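Local coordinates for uncharacterized protein (Neosartorya fumigata, PDB 5J5L) that binds arachidonic acid within a bundle of helices and is probably a secreted cell-wall mannoprotein recognised by host antibodies, at residues 10-15 with 45-50; 53-58 with 118-123; 68-73 with 130-135; 113-118 with 135-140. One frame throughout, in Å; residues are numbered along the deposited sequence.

Contact 1. Residues 10-15 with 45-50; sequences LSTIKT and ESDIDQ
Ile13 rests its outermost methyl against the backbone of the opposing helix at Asp47 and Ile48. Ile13 CD1 lies 3.7 Å from Asp47 O and 3.8 Å from Ile48 CA, so the methyl rests on the main chain where Asp47 joins Ile48. With its CG1 branch opposite the carbonyl carbon (chi1 -68°) and the chain then extended, Ile13 sends CD1 across to the partner helix; the same branch meets the flank of Ile48, Ile13 CD1 to Ile48 CG1 at 4.1 Å. At the solvent-facing margin Thr12 and Asp47 cross nearly at right angles. The methyl CG2 of Thr12 approaches Asp47 OD2 to 3.3 Å, while its hydroxyl is bonded back to Ser8 O in its own helix. The carboxylate is held from within its own helix too, Gln43 NE2 bonding OD1. Asp16 brings a second carboxylate close to OD2, which may raise the proton affinity of the pair. The two segments run antiparallel (161°), their axes 9.2 Å apart, and join helix 3-26 to helix 31-56. Helix 63-89 covers Ile13 through Leu76, whereas Ile48 leans on Lys113 of helix 100-124 and touches the bound arachidonic acid.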
loop_
_atom_site.group_PDB
_atom_site.type_symbol
_atom_site.label_atom_id
_atom_site.label_comp_id
_atom_site.label_asym_id
_atom_site.label_seq_id
_atom_site.Cartn_x
_atom_site.Cartn_y
_atom_site.Cartn_z
ATOM N N LEU A 10 -8.679 3.569 -4.781
ATOM C CA LEU A 10 -7.902 2.335 -4.734
ATOM C C LEU A 10 -7.134 2.116 -6.041
ATOM O O LEU A 10 -6.022 1.588 -6.029
ATOM C CB LEU A 10 -8.790 1.146 -4.420
ATOM C CG LEU A 10 -9.354 1.142 -2.985
ATOM C CD1 LEU A 10 -10.442 0.085 -2.838
ATOM C CD2 LEU A 10 -8.280 0.968 -1.933
ATOM N N SER A 11 -7.713 2.533 -7.151
ATOM C CA SER A 11 -7.021 2.406 -8.440
ATOM C C SER A 11 -5.786 3.305 -8.489
ATOM O O SER A 11 -4.736 2.916 -8.998
ATOM C CB SER A 11 -7.958 2.770 -9.577
ATOM O OG SER A 11 -7.367 2.517 -10.841
ATOM N N THR A 12 -5.925 4.513 -7.961
ATOM C CA THR A 12 -4.812 5.460 -7.886
ATOM C C THR A 12 -3.678 4.861 -7.041
ATOM O O THR A 12 -2.494 4.954 -7.387
ATOM C CB THR A 12 -5.297 6.809 -7.314
ATOM O OG1 THR A 12 -6.222 7.420 -8.230
ATOM C CG2 THR A 12 -4.136 7.768 -7.072
ATOM N N ILE A 13 -4.039 4.237 -5.934
ATOM C CA ILE A 13 -3.059 3.536 -5.100
ATOM C C ILE A 13 -2.347 2.432 -5.902
ATOM O O ILE A 13 -1.110 2.324 -5.866
ATOM C CB ILE A 13 -3.715 2.977 -3.819
ATOM C CG1 ILE A 13 -4.140 4.140 -2.910
ATOM C CG2 ILE A 13 -2.777 2.023 -3.093
ATOM C CD1 ILE A 13 -5.189 3.776 -1.879
ATOM N N LYS A 14 -3.123 1.643 -6.632
ATOM C CA LYS A 14 -2.562 0.570 -7.460
ATOM C C LYS A 14 -1.548 1.144 -8.442
ATOM O O LYS A 14 -0.434 0.625 -8.597
ATOM C CB LYS A 14 -3.677 -0.140 -8.232
ATOM C CG LYS A 14 -3.237 -1.416 -8.937
ATOM C CD LYS A 14 -4.402 -2.007 -9.712
ATOM C CE LYS A 14 -4.129 -3.418 -10.193
ATOM N NZ LYS A 14 -4.490 -4.432 -9.161
ATOM N N THR A 15 -1.935 2.217 -9.117
ATOM C CA THR A 15 -1.024 2.874 -10.052
ATOM C C THR A 15 0.255 3.357 -9.368
ATOM O O THR A 15 1.359 3.119 -9.882
ATOM C CB THR A 15 -1.748 3.999 -10.806
ATOM O OG1 THR A 15 -2.852 3.417 -11.489
ATOM C CG2 THR A 15 -0.831 4.663 -11.819
ATOM N N GLU A 45 1.626 7.542 0.056
ATOM C CA GLU A 45 1.143 7.794 1.422
ATOM C C GLU A 45 -0.103 8.691 1.436
ATOM O O GLU A 45 -1.095 8.392 2.108
ATOM C CB GLU A 45 2.241 8.413 2.293
ATOM C CG GLU A 45 3.390 7.481 2.652
ATOM C CD GLU A 45 4.301 8.040 3.746
ATOM O OE1 GLU A 45 3.922 8.994 4.442
ATOM O OE2 GLU A 45 5.420 7.523 3.926
ATOM N N SER A 46 -0.049 9.777 0.669
ATOM C CA SER A 46 -1.148 10.726 0.576
ATOM C C SER A 46 -2.402 10.053 0.010
ATOM O O SER A 46 -3.512 10.288 0.487
ATOM C CB SER A 46 -0.742 11.897 -0.326
ATOM O OG SER A 46 -1.731 12.903 -0.355
ATOM N N ASP A 47 -2.207 9.259 -1.033
ATOM C CA ASP A 47 -3.314 8.570 -1.700
ATOM C C ASP A 47 -3.971 7.516 -0.802
ATOM O O ASP A 47 -5.200 7.346 -0.848
ATOM C CB ASP A 47 -2.836 7.974 -3.034
ATOM C CG ASP A 47 -2.500 9.067 -4.084
ATOM O OD1 ASP A 47 -3.004 10.205 -3.970
ATOM O OD2 ASP A 47 -1.737 8.783 -5.034
ATOM N N ILE A 48 -3.181 6.838 0.021
ATOM C CA ILE A 48 -3.738 5.872 0.970
ATOM C C ILE A 48 -4.569 6.632 2.008
ATOM O O ILE A 48 -5.691 6.241 2.316
ATOM C CB ILE A 48 -2.635 5.034 1.666
ATOM C CG1 ILE A 48 -1.944 4.088 0.658
ATOM C CG2 ILE A 48 -3.221 4.224 2.821
ATOM C CD1 ILE A 48 -0.635 3.518 1.122
ATOM N N ASP A 49 -4.011 7.715 2.535
ATOM C CA ASP A 49 -4.713 8.544 3.522
ATOM C C ASP A 49 -5.997 9.134 2.932
ATOM O O ASP A 49 -7.010 9.223 3.633
ATOM C CB ASP A 49 -3.807 9.648 4.063
ATOM C CG ASP A 49 -2.739 9.115 5.023
ATOM O OD1 ASP A 49 -2.837 7.942 5.457
ATOM O OD2 ASP A 49 -1.801 9.865 5.340
ATOM N N GLN A 50 -5.979 9.485 1.639
ATOM C CA GLN A 50 -7.186 9.991 0.979
ATOM C C GLN A 50 -8.268 8.911 0.924
ATOM O O GLN A 50 -9.441 9.188 1.206
ATOM C CB GLN A 50 -6.868 10.502 -0.430
ATOM C CG GLN A 50 -8.086 11.023 -1.198
ATOM C CD GLN A 50 -8.707 12.244 -0.549
ATOM O OE1 GLN A 50 -9.850 12.205 -0.093
ATOM N NE2 GLN A 50 -7.950 13.330 -0.484
#

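Contact 2. Residues 53-58 with 118-123; sequences ADAKAT and SGALQD
The peptide carbonyls of Ala55 and Ala120 are linked by a water lying between their oxygens, 2.8 Å from Ala120 O and, by a weaker bond, 3.2 Å from Ala55 O. It has more acceptors nearby than protons to give, and the two bonds need not be made together. The other flat group, the amide of Gln122, is turned to helix 127-150, where the side chain touches Lys130 and Ala134. Its NE2 donates to Ser118 OG at 3.0 Å, with the hydroxyl almost exactly in the amide plane (4° out of it).

The packing itself is small and apolar. Ala55 CB touches Ala120 CB and Leu121 CD2, each at 3.8 Å, and Lys56 lays CG against Ala120 CB at the open margin. Leu121 starts away from helix 31-56; chi2 (175°) extends its chain into CD1, and the other branch, CD2, turns back to Ala55. The side chain also packs on Ile6 of helix 3-26 and on Val69 and Leu73 of helix 63-89. Near the end of helix 31-56, Thr58 OG1 turns back to Asp54 O at 2.7 Å, tilted 29° from the carbonyl plane. Alanine on both sides lets the backbones approach to 5.8 Å between the CA atoms of Ala55 and Ala120, a close pairing of two helices running the same way in an all-helical bundle, here well away from the bound fatty acid.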
loop_
_atom_site.group_PDB
_atom_site.type_symbol
_atom_site.label_atom_id
_atom_site.label_comp_id
_atom_site.label_asym_id
_atom_site.label_seq_id
_atom_site.Cartn_x
_atom_site.Cartn_y
_atom_site.Cartn_z
ATOM N N ALA A 53 -9.824 8.511 4.338
ATOM C CA ALA A 53 -10.747 9.601 4.627
ATOM C C ALA A 53 -12.070 9.423 3.882
ATOM O O ALA A 53 -13.150 9.648 4.430
ATOM C CB ALA A 53 -10.121 10.947 4.280
ATOM N N ASP A 54 -11.981 9.017 2.622
ATOM C CA ASP A 54 -13.166 8.788 1.815
ATOM C C ASP A 54 -13.991 7.618 2.354
ATOM O O ASP A 54 -15.229 7.672 2.349
ATOM C CB ASP A 54 -12.778 8.565 0.341
ATOM C CG ASP A 54 -12.338 9.860 -0.351
ATOM O OD1 ASP A 54 -12.729 10.950 0.120
ATOM O OD2 ASP A 54 -11.609 9.805 -1.364
ATOM N N ALA A 55 -13.316 6.570 2.811
ATOM C CA ALA A 55 -13.998 5.413 3.399
ATOM C C ALA A 55 -14.698 5.808 4.695
ATOM O O ALA A 55 -15.845 5.396 4.931
ATOM C CB ALA A 55 -13.010 4.286 3.669
ATOM N N LYS A 56 -14.018 6.608 5.520
ATOM C CA LYS A 56 -14.624 7.106 6.769
ATOM C C LYS A 56 -15.861 7.958 6.516
ATOM O O LYS A 56 -16.752 8.033 7.370
ATOM C CB LYS A 56 -13.619 7.905 7.595
ATOM C CG LYS A 56 -12.550 7.044 8.240
ATOM C CD LYS A 56 -11.713 7.871 9.196
ATOM C CE LYS A 56 -10.536 7.081 9.733
ATOM N NZ LYS A 56 -9.639 7.959 10.533
ATOM N N ALA A 57 -15.927 8.588 5.346
ATOM C CA ALA A 57 -17.068 9.427 4.982
ATOM C C ALA A 57 -18.222 8.662 4.313
ATOM O O ALA A 57 -19.232 9.272 3.953
ATOM C CB ALA A 57 -16.595 10.558 4.079
ATOM N N THR A 58 -18.101 7.342 4.198
ATOM C CA THR A 58 -18.997 6.526 3.373
ATOM C C THR A 58 -19.937 5.653 4.225
ATOM O O THR A 58 -19.542 5.162 5.286
ATOM C CB THR A 58 -18.158 5.666 2.408
ATOM O OG1 THR A 58 -17.474 6.531 1.502
ATOM C CG2 THR A 58 -19.029 4.712 1.605
ATOM N N SER A 118 -7.490 -0.381 5.651
ATOM C CA SER A 118 -8.187 -1.667 5.736
ATOM C C SER A 118 -9.251 -1.640 6.815
ATOM O O SER A 118 -10.383 -2.130 6.617
ATOM C CB SER A 118 -7.212 -2.800 6.004
ATOM O OG SER A 118 -7.939 -3.997 6.240
ATOM N N GLY A 119 -8.899 -1.090 7.976
ATOM C CA GLY A 119 -9.854 -0.947 9.072
ATOM C C GLY A 119 -11.102 -0.160 8.692
ATOM O O GLY A 119 -12.230 -0.536 9.062
ATOM N N ALA A 120 -10.897 0.936 7.966
ATOM C CA ALA A 120 -11.996 1.791 7.524
ATOM C C ALA A 120 -12.892 1.085 6.493
ATOM O O ALA A 120 -14.118 1.247 6.511
ATOM C CB ALA A 120 -11.461 3.105 6.967
ATOM N N LEU A 121 -12.288 0.277 5.626
ATOM C CA LEU A 121 -13.047 -0.471 4.617
ATOM C C LEU A 121 -13.794 -1.633 5.262
ATOM O O LEU A 121 -14.939 -1.923 4.906
ATOM C CB LEU A 121 -12.130 -0.995 3.512
ATOM C CG LEU A 121 -11.454 0.066 2.643
ATOM C CD1 LEU A 121 -10.491 -0.614 1.694
ATOM C CD2 LEU A 121 -12.461 0.926 1.912
ATOM N N GLN A 122 -13.168 -2.279 6.235
ATOM C CA GLN A 122 -13.859 -3.325 6.997
ATOM C C GLN A 122 -15.113 -2.763 7.640
ATOM O O GLN A 122 -16.116 -3.463 7.738
ATOM C CB GLN A 122 -12.960 -3.922 8.079
ATOM C CG GLN A 122 -11.860 -4.820 7.533
ATOM C CD GLN A 122 -10.924 -5.325 8.613
ATOM O OE1 GLN A 122 -11.362 -5.813 9.661
ATOM N NE2 GLN A 122 -9.606 -5.215 8.354
ATOM N N ASP A 123 -15.062 -1.499 8.068
ATOM C CA ASP A 123 -16.166 -0.921 8.848
ATOM C C ASP A 123 -17.436 -0.786 8.008
ATOM O O ASP A 123 -18.549 -0.898 8.537
ATOM C CB ASP A 123 -15.763 0.441 9.456
ATOM C CG ASP A 123 -14.967 0.300 10.781
ATOM O OD1 ASP A 123 -15.050 -0.760 11.448
ATOM O OD2 ASP A 123 -14.265 1.268 11.156
HETATM O O HOH W 1 -15.037 3.657 7.475
#

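Contact 3. Residues 68-73 with 130-135; sequences SVTNAL and KDTIAS
Thr70 OG1, hydrogen-bonded to Ser66 O one turn earlier in its own helix, also lies against Ile133, whose CD1 is 3.5 Å from it. The hydroxyl is thus satisfied locally and meets its neighbour across the contact as a packing surface. Thr70 CG2 covers more of the same isoleucine, 3.8 Å from Ile133 CG1, and also touches the CG2 methyl of Thr132, the two threonines crossing at about a right angle. In both, chi1 near -60° sets OG1 beside the backbone nitrogen and CG2 anti to it, which turns the methyls to each other and leaves each hydroxyl able to bond to a carbonyl one turn back, weakly for Thr132. The segments are nearly parallel (9°), with axes 9.9 Å apart; they belong to helices 63-89 and 127-150, which run the same way in an up-and-down bundle because the antiparallel helix 100-124 intervenes in the chain. Ile133 divides its branches between two partners: CG1 and CD1 go to Thr70, and CG2 to Leu73. The latter contact is tight, with Leu73 CD2 only 3.4 Å from Ile133 CG2. Ser118 and Gln122 of helix 100-124 also lie against Ile133.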
loop_
_atom_site.group_PDB
_atom_site.type_symbol
_atom_site.label_atom_id
_atom_site.label_comp_id
_atom_site.label_asym_id
_atom_site.label_seq_id
_atom_site.Cartn_x
_atom_site.Cartn_y
_atom_site.Cartn_z
ATOM N N SER A 68 -17.141 -5.045 -4.688
ATOM C CA SER A 68 -16.244 -4.251 -5.520
ATOM C C SER A 68 -15.076 -3.707 -4.688
ATOM O O SER A 68 -13.925 -3.835 -5.091
ATOM C CB SER A 68 -16.989 -3.107 -6.214
ATOM O OG SER A 68 -17.950 -3.572 -7.159
ATOM N N VAL A 69 -15.360 -3.128 -3.522
ATOM C CA VAL A 69 -14.297 -2.540 -2.685
ATOM C C VAL A 69 -13.383 -3.639 -2.130
ATOM O O VAL A 69 -12.155 -3.514 -2.148
ATOM C CB VAL A 69 -14.915 -1.666 -1.574
ATOM C CG1 VAL A 69 -13.909 -1.326 -0.501
ATOM C CG2 VAL A 69 -15.509 -0.401 -2.182
ATOM N N THR A 70 -13.977 -4.751 -1.706
ATOM C CA THR A 70 -13.205 -5.897 -1.188
ATOM C C THR A 70 -12.252 -6.443 -2.238
ATOM O O THR A 70 -11.071 -6.658 -1.978
ATOM C CB THR A 70 -14.155 -7.024 -0.717
ATOM O OG1 THR A 70 -14.948 -6.545 0.366
ATOM C CG2 THR A 70 -13.399 -8.258 -0.256
ATOM N N ASN A 71 -12.760 -6.661 -3.442
ATOM C CA ASN A 71 -11.916 -7.183 -4.504
ATOM C C ASN A 71 -10.836 -6.218 -4.951
ATOM O O ASN A 71 -9.742 -6.646 -5.329
ATOM C CB ASN A 71 -12.761 -7.607 -5.697
ATOM C CG ASN A 71 -13.471 -8.926 -5.458
ATOM O OD1 ASN A 71 -13.627 -9.377 -4.316
ATOM N ND2 ASN A 71 -13.913 -9.553 -6.539
ATOM N N ALA A 72 -11.148 -4.925 -4.928
ATOM C CA ALA A 72 -10.160 -3.923 -5.298
ATOM C C ALA A 72 -9.057 -3.901 -4.253
ATOM O O ALA A 72 -7.881 -3.822 -4.603
ATOM C CB ALA A 72 -10.795 -2.552 -5.465
ATOM N N LEU A 73 -9.429 -3.965 -2.975
ATOM C CA LEU A 73 -8.415 -3.951 -1.909
ATOM C C LEU A 73 -7.556 -5.213 -1.991
ATOM O O LEU A 73 -6.308 -5.139 -2.000
ATOM C CB LEU A 73 -9.074 -3.844 -0.531
ATOM C CG LEU A 73 -8.127 -3.822 0.666
ATOM C CD1 LEU A 73 -7.193 -2.619 0.598
ATOM C CD2 LEU A 73 -8.931 -3.821 1.943
ATOM N N LYS A 130 -15.957 -8.238 5.353
ATOM C CA LYS A 130 -15.040 -7.779 6.405
ATOM C C LYS A 130 -14.029 -8.863 6.767
ATOM O O LYS A 130 -12.832 -8.587 6.933
ATOM C CB LYS A 130 -15.802 -7.346 7.671
ATOM C CG LYS A 130 -14.885 -7.212 8.881
ATOM C CD LYS A 130 -15.521 -6.524 10.072
ATOM C CE LYS A 130 -14.509 -6.442 11.204
ATOM N NZ LYS A 130 -15.120 -5.957 12.468
ATOM N N ASP A 131 -14.518 -10.092 6.923
ATOM C CA ASP A 131 -13.639 -11.212 7.263
ATOM C C ASP A 131 -12.618 -11.436 6.153
ATOM O O ASP A 131 -11.428 -11.629 6.419
ATOM C CB ASP A 131 -14.441 -12.490 7.523
ATOM C CG ASP A 131 -15.299 -12.399 8.779
ATOM O OD1 ASP A 131 -14.926 -11.640 9.702
ATOM O OD2 ASP A 131 -16.341 -13.090 8.846
ATOM N N THR A 132 -13.087 -11.380 4.911
ATOM C CA THR A 132 -12.221 -11.534 3.740
ATOM C C THR A 132 -11.145 -10.455 3.674
ATOM O O THR A 132 -9.973 -10.732 3.370
ATOM C CB THR A 132 -13.076 -11.504 2.466
ATOM O OG1 THR A 132 -13.991 -12.601 2.506
ATOM C CG2 THR A 132 -12.231 -11.597 1.229
ATOM N N ILE A 133 -11.547 -9.220 3.952
ATOM C CA ILE A 133 -10.609 -8.110 3.982
ATOM C C ILE A 133 -9.580 -8.280 5.095
ATOM O O ILE A 133 -8.378 -8.060 4.880
ATOM C CB ILE A 133 -11.332 -6.767 4.168
ATOM C CG1 ILE A 133 -12.142 -6.452 2.900
ATOM C CG2 ILE A 133 -10.329 -5.657 4.480
ATOM C CD1 ILE A 133 -13.131 -5.318 3.049
ATOM N N ALA A 134 -10.063 -8.621 6.283
ATOM C CA ALA A 134 -9.179 -8.868 7.420
ATOM C C ALA A 134 -8.131 -9.933 7.088
ATOM O O ALA A 134 -6.949 -9.743 7.367
ATOM C CB ALA A 134 -9.983 -9.263 8.634
ATOM N N SER A 135 -8.573 -11.027 6.472
ATOM C CA SER A 135 -7.675 -12.116 6.083
ATOM C C SER A 135 -6.612 -11.658 5.096
ATOM O O SER A 135 -5.429 -11.940 5.287
ATOM C CB SER A 135 -8.457 -13.292 5.496
ATOM O OG SER A 135 -9.380 -13.813 6.440
#

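Contact 4. Residues 113-118 with 135-140; sequences KTDALS and SGTQDI
Thr137 and Ser118 face each other across two antiparallel helices and are joined by a short hydrogen bond, Ser118 OG giving its proton to Thr137 OG1 at 2.6 Å. Thr137 has the most surface buried. Its hydroxyl stands opposite the carbonyl carbon (chi1 -58°), a position from which it also reaches Ile133 O one turn back, while its methyl CG2 lies 3.8 Å from Ser118 CB. Ser118 in turn carries OG away from its own backbone nitrogen, chi1 173°, across the interface; the proton it spends on Thr137 is matched by the one it accepts from the Gln122 amide.

A turn away, toward the fatty-acid pocket, the contact becomes apolar. Thr114 meets Ile140 at about a right angle, Thr114 CG2 to Ile140 CG2 at 4.2 Å. The hydroxyl of Thr114 is bonded to the carbonyl of Leu110. The same threonine touches the bound arachidonic acid and packs on Phe144, whereas Ile140 spreads onto Lys77 and Ile80 of helix 63-89. On the outer margin Asp115 OD1 comes to 4.1 Å from Thr137 CG2, near the like-charged Asp141.

Segments 113-118 and 135-140 run almost exactly antiparallel (178°), axes 10.8 Å apart. Their polar link is directional: the donors point one way along the chain of bonds, from the Gln122 amide through both hydroxyls to Ile133 O, so that buried Ser118 both gives and accepts, and each bond probably strengthens the next by polarisation.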
loop_
_atom_site.group_PDB
_atom_site.type_symbol
_atom_site.label_atom_id
_atom_site.label_comp_id
_atom_site.label_asym_id
_atom_site.label_seq_id
_atom_site.Cartn_x
_atom_site.Cartn_y
_atom_site.Cartn_z
ATOM N N LYS A 113 -0.537 3.261 7.582
ATOM C CA LYS A 113 -1.564 3.907 6.763
ATOM C C LYS A 113 -2.432 2.871 6.037
ATOM O O LYS A 113 -3.657 3.044 5.937
ATOM C CB LYS A 113 -0.935 4.910 5.793
ATOM C CG LYS A 113 -0.310 6.113 6.477
ATOM C CD LYS A 113 0.422 7.004 5.488
ATOM C CE LYS A 113 1.118 8.147 6.213
ATOM N NZ LYS A 113 0.167 8.996 6.979
ATOM N N THR A 114 -1.808 1.794 5.570
ATOM C CA THR A 114 -2.546 0.706 4.905
ATOM C C THR A 114 -3.455 -0.022 5.914
ATOM O O THR A 114 -4.609 -0.359 5.607
ATOM C CB THR A 114 -1.587 -0.296 4.258
ATOM O OG1 THR A 114 -0.782 0.396 3.295
ATOM C CG2 THR A 114 -2.359 -1.443 3.560
ATOM N N ASP A 115 -2.946 -0.246 7.117
ATOM C CA ASP A 115 -3.764 -0.867 8.162
ATOM C C ASP A 115 -4.998 -0.008 8.486
ATOM O O ASP A 115 -6.104 -0.537 8.691
ATOM C CB ASP A 115 -2.927 -1.117 9.415
ATOM C CG ASP A 115 -1.936 -2.255 9.242
ATOM O OD1 ASP A 115 -2.040 -2.968 8.225
ATOM O OD2 ASP A 115 -1.060 -2.439 10.114
ATOM N N ALA A 116 -4.815 1.317 8.535
ATOM C CA ALA A 116 -5.920 2.222 8.816
ATOM C C ALA A 116 -6.952 2.162 7.699
ATOM O O ALA A 116 -8.166 2.193 7.959
ATOM C CB ALA A 116 -5.418 3.653 8.994
ATOM N N LEU A 117 -6.470 2.117 6.458
ATOM C CA LEU A 117 -7.353 2.015 5.299
ATOM C C LEU A 117 -8.171 0.727 5.382
ATOM O O LEU A 117 -9.404 0.740 5.200
ATOM C CB LEU A 117 -6.573 2.060 3.984
ATOM C CG LEU A 117 -7.378 1.797 2.701
ATOM C CD1 LEU A 117 -8.566 2.737 2.562
ATOM C CD2 LEU A 117 -6.439 1.871 1.503
ATOM N N SER A 118 -7.490 -0.381 5.651
ATOM C CA SER A 118 -8.187 -1.667 5.736
ATOM C C SER A 118 -9.251 -1.640 6.815
ATOM O O SER A 118 -10.383 -2.130 6.617
ATOM C CB SER A 118 -7.212 -2.800 6.004
ATOM O OG SER A 118 -7.939 -3.997 6.240
ATOM N N SER A 135 -8.573 -11.027 6.472
ATOM C CA SER A 135 -7.675 -12.116 6.083
ATOM C C SER A 135 -6.612 -11.658 5.096
ATOM O O SER A 135 -5.429 -11.940 5.287
ATOM C CB SER A 135 -8.457 -13.292 5.496
ATOM O OG SER A 135 -9.380 -13.813 6.440
ATOM N N GLY A 136 -7.016 -10.943 4.047
ATOM C CA GLY A 136 -6.055 -10.387 3.099
ATOM C C GLY A 136 -5.104 -9.383 3.732
ATOM O O GLY A 136 -3.931 -9.315 3.388
ATOM N N THR A 137 -5.614 -8.593 4.666
ATOM C CA THR A 137 -4.790 -7.612 5.360
ATOM C C THR A 137 -3.723 -8.277 6.236
ATOM O O THR A 137 -2.595 -7.774 6.326
ATOM C CB THR A 137 -5.677 -6.656 6.188
ATOM O OG1 THR A 137 -6.608 -6.008 5.311
ATOM C CG2 THR A 137 -4.825 -5.590 6.880
ATOM N N GLN A 138 -4.070 -9.387 6.879
ATOM C CA GLN A 138 -3.070 -10.224 7.581
ATOM C C GLN A 138 -1.889 -10.568 6.667
ATOM O O GLN A 138 -0.728 -10.526 7.089
ATOM C CB GLN A 138 -3.669 -11.530 8.089
ATOM C CG GLN A 138 -4.603 -11.411 9.267
ATOM C CD GLN A 138 -5.033 -12.781 9.735
ATOM O OE1 GLN A 138 -6.090 -13.269 9.356
ATOM N NE2 GLN A 138 -4.182 -13.432 10.511
ATOM N N ASP A 139 -2.192 -10.908 5.416
ATOM C CA ASP A 139 -1.153 -11.263 4.437
ATOM C C ASP A 139 -0.314 -10.060 4.027
ATOM O O ASP A 139 0.911 -10.147 3.894
ATOM C CB ASP A 139 -1.799 -11.907 3.193
ATOM C CG ASP A 139 -2.469 -13.242 3.489
ATOM O OD1 ASP A 139 -2.115 -13.934 4.474
ATOM O OD2 ASP A 139 -3.388 -13.604 2.714
ATOM N N ILE A 140 -0.974 -8.924 3.836
ATOM C CA ILE A 140 -0.288 -7.684 3.517
ATOM C C ILE A 140 0.623 -7.299 4.692
ATOM O O ILE A 140 1.779 -6.937 4.504
ATOM C CB ILE A 140 -1.304 -6.559 3.204
ATOM C CG1 ILE A 140 -2.035 -6.870 1.881
ATOM C CG2 ILE A 140 -0.613 -5.195 3.148
ATOM C CD1 ILE A 140 -3.175 -5.924 1.549
#

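How the contacts relate
From the N terminus, contact 1 closes the first loop, bringing helix 31-56 back antiparallel to helix 3-26. Contact 2 opens later on helix 31-56 and closes on helix 100-124, spanning helices 63-89 and 91-97. Contact 3 starts within that span and ends beyond it, so the two cross; contact 4, a short connection between helices 100-124 and 127-150, crosses both. Ser118 is shared by contacts 2 and 4, Ser135 by contacts 3 and 4. Leu10 packs on Ala72 between contacts 1 and 3, and a salt bridge from Asp49 to Lys113 ties contact 1 to contact 4. Together they bind all five long helices, with Ile48 and Thr114 lining the lipid pocket.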